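Uronate isomerase (Caulobacter crescentus, PDB 2Q01) catalyses the isomerisation of D-glucuronate to D-fructuronate, and of D-galacturonate to D-tagaturonate, in pentose and glucuronate interconversion. Local coordinates at residues P96-A99 with W100-F103; A138-Y141 with F142-T146. All coordinates share one frame; numbering follows the deposited sequence.

Overall arrangement
Interactions 1 and 2 are local contacts within two neighbouring helices, 96-105 and 138-149. Their centres lie about 10 Å apart, and both sit about 27 to 29 Å from the centre of the chain. Each is partly buried, with aromatic residues facing the protein interior. Each has its own acid-arginine pair: E98-R101 is close but out of plane, D140-R144 long and edge-on. E98 and R144 lie on the outer side. Along the seam, R97 and R101 face D139 and D143. The helices meet partly through these opposite charges. R97 NH1 is 2.6 Å from D143 OD1, and R101 NE is 3.1 Å from D139 OD2. Beside these salt bridges, W100 packs on Y141 and P96 on F142.

Interaction 1 of 2, residues P96-A99 with W100-F103; sequences PREA and WRVF
E98 and R101 form an i to i+3 salt bridge on the first turns of helix 96-105. E98 OE1 lies 2.9 Å from R101 NH2. The oxygen sits over one face of the flat guanidinium and attracts by charge, without a directed hydrogen bond. The carboxylate and guanidinium planes are turned 54° apart. The E98 chain bends at its second torsion (chi2 -61°), which brings the acid back to the arginine although its CB points away. R101 also bends, at chi2 and chi3, and curls back toward the start of the helix. Its NH2 reaches 3.7 Å from R97 CD, across the methylene part of that side chain. R97 is extended over its first two torsions and carries its guanidinium across to helix 138-149. R97 and R101 both make salt bridges to D139, R97 a further one to D143.

The backbone is a regular alpha-helix. W100 N donates to P96 O at 3.1 Å, and R101 N to R97 O at 2.9 Å. V102 N bonds E98 O, and F103 N bonds A99 O at 3.2 Å. P96 has no N-H to give, which suits the first turn of a helix. Its carbonyl also accepts a bond from T59 OG1. Beside this frame, V102 CG2 lies 3.3 Å from E98 O. The buried side carries W100 and F103. CG of W100 stands anti to the backbone N (chi1 -175°), which swings the indole away from 96-99. F103 CD2 sits 4.1 Å above one face of that indole, offset toward its rim. The pair packs against helix 58-63, and F103 also touches helix 67-74.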
ATOM      1  N   PRO B  96     -30.623  21.021 -21.159  1.00 57.41           N
ATOM      2  CA  PRO B  96     -29.272  20.510 -21.430  1.00 54.65           C
ATOM      3  C   PRO B  96     -28.187  21.584 -21.389  1.00 52.81           C
ATOM      4  O   PRO B  96     -27.064  21.300 -20.975  1.00 56.03           O
ATOM      5  CB  PRO B  96     -29.390  19.939 -22.846  1.00 47.18           C
ATOM      6  CG  PRO B  96     -30.799  19.544 -22.961  1.00 49.33           C
ATOM      7  CD  PRO B  96     -31.567  20.597 -22.211  1.00 55.88           C
ATOM      8  N   ARG B  97     -28.533  22.800 -21.808  1.00 55.23           N
ATOM      9  CA  ARG B  97     -27.622  23.937 -21.765  1.00 55.44           C
ATOM     10  C   ARG B  97     -27.320  24.331 -20.324  1.00 53.36           C
ATOM     11  O   ARG B  97     -26.169  24.619 -19.985  1.00 58.35           O
ATOM     12  CB  ARG B  97     -28.221  25.121 -22.522  1.00 64.13           C
ATOM     13  CG  ARG B  97     -27.215  26.155 -22.984  1.00 63.38           C
ATOM     14  CD  ARG B  97     -27.926  27.315 -23.652  1.00 63.56           C
ATOM     15  NE  ARG B  97     -27.156  27.846 -24.770  1.00 67.79           N
ATOM     16  CZ  ARG B  97     -27.318  27.476 -26.038  1.00 73.29           C
ATOM     17  NH1 ARG B  97     -26.566  28.015 -26.984  1.00 86.14           N
ATOM     18  NH2 ARG B  97     -28.232  26.570 -26.364  1.00 73.99           N
ATOM     19  N   GLU B  98     -28.352  24.329 -19.482  1.00 53.31           N
ATOM     20  CA  GLU B  98     -28.193  24.655 -18.065  1.00 58.49           C
ATOM     21  C   GLU B  98     -27.434  23.576 -17.297  1.00 56.24           C
ATOM     22  O   GLU B  98     -26.681  23.888 -16.375  1.00 60.42           O
ATOM     23  CB  GLU B  98     -29.546  24.941 -17.399  1.00 64.49           C
ATOM     24  CG  GLU B  98     -30.101  26.347 -17.661  1.00 82.74           C
ATOM     25  CD  GLU B  98     -29.196  27.474 -17.154  1.00 92.82           C
ATOM     26  OE1 GLU B  98     -29.120  28.517 -17.835  1.00 91.22           O
ATOM     27  OE2 GLU B  98     -28.563  27.326 -16.084  1.00 89.25           O
ATOM     28  N   ALA B  99     -27.642  22.317 -17.677  1.00 48.59           N
ATOM     29  CA  ALA B  99     -26.878  21.198 -17.124  1.00 48.31           C
ATOM     30  C   ALA B  99     -25.386  21.365 -17.406  1.00 45.41           C
ATOM     31  O   ALA B  99     -24.557  21.215 -16.505  1.00 47.59           O
ATOM     32  CB  ALA B  99     -27.392  19.870 -17.677  1.00 42.12           C
ATOM     33  N   TRP B 100     -25.068  21.703 -18.658  1.00 41.57           N
ATOM     34  CA  TRP B 100     -23.707  21.995 -19.096  1.00 36.49           C
ATOM     35  C   TRP B 100     -23.111  23.216 -18.393  1.00 41.03           C
ATOM     36  O   TRP B 100     -21.919  23.235 -18.097  1.00 43.44           O
ATOM     37  CB  TRP B 100     -23.664  22.198 -20.610  1.00 40.44           C
ATOM     38  CG  TRP B 100     -22.273  22.382 -21.126  1.00 44.97           C
ATOM     39  CD1 TRP B 100     -21.650  23.565 -21.413  1.00 42.96           C
ATOM     40  CD2 TRP B 100     -21.315  21.351 -21.384  1.00 58.74           C
ATOM     41  NE1 TRP B 100     -20.365  23.332 -21.839  1.00 47.74           N
ATOM     42  CE2 TRP B 100     -20.135  21.981 -21.833  1.00 49.78           C
ATOM     43  CE3 TRP B 100     -21.341  19.953 -21.281  1.00 58.93           C
ATOM     44  CZ2 TRP B 100     -18.990  21.261 -22.180  1.00 48.18           C
ATOM     45  CZ3 TRP B 100     -20.201  19.238 -21.631  1.00 53.71           C
ATOM     46  CH2 TRP B 100     -19.044  19.896 -22.075  1.00 51.76           C
ATOM     47  N   ARG B 101     -23.945  24.220 -18.139  1.00 46.84           N
ATOM     48  CA  ARG B 101     -23.542  25.431 -17.425  1.00 52.58           C
ATOM     49  C   ARG B 101     -23.064  25.138 -15.998  1.00 53.07           C
ATOM     50  O   ARG B 101     -22.099  25.748 -15.534  1.00 57.47           O
ATOM     51  CB  ARG B 101     -24.712  26.416 -17.376  1.00 64.16           C
ATOM     52  CG  ARG B 101     -24.328  27.885 -17.402  1.00 71.05           C
ATOM     53  CD  ARG B 101     -24.267  28.398 -18.835  1.00 92.99           C
ATOM     54  NE  ARG B 101     -25.534  28.219 -19.540  1.00 96.03           N
ATOM     55  CZ  ARG B 101     -26.504  29.126 -19.591  1.00 92.85           C
ATOM     56  NH1 ARG B 101     -26.366  30.295 -18.979  1.00 94.42           N
ATOM     57  NH2 ARG B 101     -27.618  28.862 -20.258  1.00 92.57           N
ATOM     58  N   VAL B 102     -23.746  24.212 -15.317  1.00 54.14           N
ATOM     59  CA  VAL B 102     -23.406  23.820 -13.942  1.00 46.73           C
ATOM     60  C   VAL B 102     -22.081  23.058 -13.916  1.00 45.42           C
ATOM     61  O   VAL B 102     -21.237  23.304 -13.053  1.00 46.71           O
ATOM     62  CB  VAL B 102     -24.540  22.983 -13.278  1.00 54.26           C
ATOM     63  CG1 VAL B 102     -24.134  22.501 -11.887  1.00 46.61           C
ATOM     64  CG2 VAL B 102     -25.816  23.799 -13.177  1.00 56.80           C
ATOM     65  N   PHE B 103     -21.905  22.152 -14.877  1.00 44.13           N
ATOM     66  CA  PHE B 103     -20.657  21.409 -15.029  1.00 44.60           C
ATOM     67  C   PHE B 103     -19.472  22.331 -15.304  1.00 48.16           C
ATOM     68  O   PHE B 103     -18.408  22.182 -14.697  1.00 52.59           O
ATOM     69  CB  PHE B 103     -20.772  20.374 -16.147  1.00 40.37           C
ATOM     70  CG  PHE B 103     -19.458  19.774 -16.553  1.00 45.74           C
ATOM     71  CD1 PHE B 103     -18.763  18.935 -15.686  1.00 47.41           C
ATOM     72  CD2 PHE B 103     -18.908  20.053 -17.798  1.00 47.21           C
ATOM     73  CE1 PHE B 103     -17.542  18.386 -16.054  1.00 52.10           C
ATOM     74  CE2 PHE B 103     -17.686  19.505 -18.173  1.00 53.38           C
ATOM     75  CZ  PHE B 103     -17.004  18.672 -17.299  1.00 50.89           C
TER

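Interaction 2 of 2, residues A138-Y141 with F142-T146; sequences ADDY and FDRIT
Y141 meets I145 one turn further along helix 138-149. Y141 CD2 is 4.2 Å from I145 CD1, and the methyl lies at the edge of the ring, near its plane. The I145 chain also runs over the Y141 carbonyl, with CG1 3.3 Å from Y141 O. That oxygen accepts the bond from I145 N at 3.1 Å. The phenol reaches E131 O, and its ring stacks on F129.

D140 faces R144 on the outer side. The salt bridge is long, with D140 OD1 3.9 Å from R144 NE. D140 OD2 lies at the edge of the guanidinium, in its plane, and the two flat groups are 30° apart.

F142 N bonds A138 O at 3.0 Å. The F142 ring turns away from 138-141 toward P96 and helix 58-63. T146 OG1 sits over one of its faces, offset toward the rim. The same hydroxyl donates to F142 O at 2.7 Å, from above the carbonyl plane, and T146 N shares that acceptor.

D143 takes the crowded chi1 position (45°), which tucks its carboxylate beside D139 O. D143 OD1 is 3.0 Å from D139 O, but two acceptors cannot bond each other; OD1 makes its salt bridge with R97 NH1. An alanine here would probably leave R97 NH1 without this charged mate and weaken the tie between the two helices. The i to i+4 pairs and the threonine bond are alpha-helical features. Y141, F142 and I145 packed inward, with D140 and R144 outward, make the helix amphipathic.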
ATOM      1  N   ALA B 138     -18.923  28.702 -21.140  1.00 57.61           N
ATOM      2  CA  ALA B 138     -19.817  27.541 -21.129  1.00 47.01           C
ATOM      3  C   ALA B 138     -20.693  27.402 -22.363  1.00 53.23           C
ATOM      4  O   ALA B 138     -20.724  26.341 -22.991  1.00 51.19           O
ATOM      5  CB  ALA B 138     -20.682  27.574 -19.890  1.00 44.65           C
ATOM      6  N   ASP B 139     -21.399  28.478 -22.699  1.00 59.47           N
ATOM      7  CA  ASP B 139     -22.363  28.475 -23.799  1.00 62.50           C
ATOM      8  C   ASP B 139     -21.697  28.296 -25.158  1.00 61.41           C
ATOM      9  O   ASP B 139     -22.261  27.663 -26.049  1.00 58.37           O
ATOM     10  CB  ASP B 139     -23.208  29.754 -23.771  1.00 66.56           C
ATOM     11  CG  ASP B 139     -24.213  29.765 -22.628  1.00 79.02           C
ATOM     12  OD1 ASP B 139     -24.128  30.665 -21.763  1.00 79.02           O
ATOM     13  OD2 ASP B 139     -25.085  28.867 -22.589  1.00 86.17           O
ATOM     14  N   ASP B 140     -20.493  28.848 -25.298  1.00 63.12           N
ATOM     15  CA  ASP B 140     -19.717  28.709 -26.521  1.00 62.05           C
ATOM     16  C   ASP B 140     -19.315  27.253 -26.737  1.00 58.30           C
ATOM     17  O   ASP B 140     -19.418  26.748 -27.852  1.00 57.14           O
ATOM     18  CB  ASP B 140     -18.487  29.624 -26.493  1.00 68.55           C
ATOM     19  CG  ASP B 140     -17.671  29.551 -27.776  1.00 75.32           C
ATOM     20  OD1 ASP B 140     -18.244  29.754 -28.869  1.00 78.62           O
ATOM     21  OD2 ASP B 140     -16.452  29.293 -27.686  1.00 78.00           O
ATOM     22  N   TYR B 141     -18.878  26.589 -25.664  1.00 62.66           N
ATOM     23  CA  TYR B 141     -18.559  25.155 -25.687  1.00 55.59           C
ATOM     24  C   TYR B 141     -19.760  24.295 -26.069  1.00 56.41           C
ATOM     25  O   TYR B 141     -19.634  23.398 -26.901  1.00 53.03           O
ATOM     26  CB  TYR B 141     -18.046  24.691 -24.325  1.00 52.24           C
ATOM     27  CG  TYR B 141     -16.550  24.525 -24.214  1.00 52.62           C
ATOM     28  CD1 TYR B 141     -15.726  25.611 -23.918  1.00 43.58           C
ATOM     29  CD2 TYR B 141     -15.958  23.272 -24.367  1.00 42.61           C
ATOM     30  CE1 TYR B 141     -14.347  25.458 -23.798  1.00 43.88           C
ATOM     31  CE2 TYR B 141     -14.581  23.110 -24.247  1.00 41.68           C
ATOM     32  CZ  TYR B 141     -13.781  24.207 -23.963  1.00 47.48           C
ATOM     33  OH  TYR B 141     -12.419  24.052 -23.841  1.00 52.04           O
ATOM     34  N   PHE B 142     -20.916  24.583 -25.466  1.00 56.75           N
ATOM     35  CA  PHE B 142     -22.118  23.769 -25.652  1.00 56.55           C
ATOM     36  C   PHE B 142     -22.544  23.681 -27.108  1.00 56.86           C
ATOM     37  O   PHE B 142     -22.555  22.592 -27.682  1.00 56.71           O
ATOM     38  CB  PHE B 142     -23.287  24.267 -24.788  1.00 54.02           C
ATOM     39  CG  PHE B 142     -24.502  23.377 -24.850  1.00 51.10           C
ATOM     40  CD1 PHE B 142     -25.581  23.696 -25.672  1.00 54.63           C
ATOM     41  CD2 PHE B 142     -24.561  22.206 -24.101  1.00 42.20           C
ATOM     42  CE1 PHE B 142     -26.699  22.863 -25.741  1.00 50.00           C
ATOM     43  CE2 PHE B 142     -25.675  21.373 -24.158  1.00 44.54           C
ATOM     44  CZ  PHE B 142     -26.743  21.701 -24.983  1.00 41.12           C
ATOM     45  N   ASP B 143     -22.870  24.827 -27.702  1.00 62.65           N
ATOM     46  CA  ASP B 143     -23.420  24.843 -29.057  1.00 64.68           C
ATOM     47  C   ASP B 143     -22.400  24.569 -30.165  1.00 60.34           C
ATOM     48  O   ASP B 143     -22.788  24.178 -31.263  1.00 54.29           O
ATOM     49  CB  ASP B 143     -24.255  26.106 -29.331  1.00 71.52           C
ATOM     50  CG  ASP B 143     -23.590  27.379 -28.842  1.00 84.43           C
ATOM     51  OD1 ASP B 143     -24.294  28.213 -28.235  1.00 77.30           O
ATOM     52  OD2 ASP B 143     -22.372  27.553 -29.057  1.00107.94           O
ATOM     53  N   ARG B 144     -21.109  24.750 -29.878  1.00 54.15           N
ATOM     54  CA  ARG B 144     -20.067  24.357 -30.834  1.00 58.64           C
ATOM     55  C   ARG B 144     -19.842  22.843 -30.878  1.00 59.19           C
ATOM     56  O   ARG B 144     -19.515  22.301 -31.933  1.00 58.53           O
ATOM     57  CB  ARG B 144     -18.748  25.091 -30.591  1.00 56.43           C
ATOM     58  CG  ARG B 144     -18.714  26.493 -31.180  1.00 73.48           C
ATOM     59  CD  ARG B 144     -17.384  26.769 -31.861  1.00 84.87           C
ATOM     60  NE  ARG B 144     -16.316  27.095 -30.916  1.00 85.18           N
ATOM     61  CZ  ARG B 144     -15.024  26.851 -31.126  1.00 89.73           C
ATOM     62  NH1 ARG B 144     -14.127  27.190 -30.208  1.00 85.24           N
ATOM     63  NH2 ARG B 144     -14.623  26.257 -32.244  1.00 78.10           N
ATOM     64  N   ILE B 145     -20.013  22.176 -29.735  1.00 59.95           N
ATOM     65  CA  ILE B 145     -19.993  20.709 -29.671  1.00 55.23           C
ATOM     66  C   ILE B 145     -21.265  20.152 -30.314  1.00 56.19           C
ATOM     67  O   ILE B 145     -21.202  19.241 -31.140  1.00 61.20           O
ATOM     68  CB  ILE B 145     -19.845  20.193 -28.213  1.00 52.21           C
ATOM     69  CG1 ILE B 145     -18.429  20.453 -27.688  1.00 54.63           C
ATOM     70  CG2 ILE B 145     -20.157  18.698 -28.120  1.00 53.65           C
ATOM     71  CD1 ILE B 145     -18.283  20.320 -26.166  1.00 49.07           C
ATOM     72  N   THR B 146     -22.407  20.723 -29.938  1.00 56.00           N
ATOM     73  CA  THR B 146     -23.715  20.338 -30.469  1.00 58.67           C
ATOM     74  C   THR B 146     -23.785  20.480 -31.996  1.00 61.52           C
ATOM     75  O   THR B 146     -24.256  19.568 -32.682  1.00 61.06           O
ATOM     76  CB  THR B 146     -24.840  21.156 -29.790  1.00 58.60           C
ATOM     77  OG1 THR B 146     -24.709  21.047 -28.367  1.00 45.23           O
ATOM     78  CG2 THR B 146     -26.217  20.663 -30.210  1.00 57.28           C
TER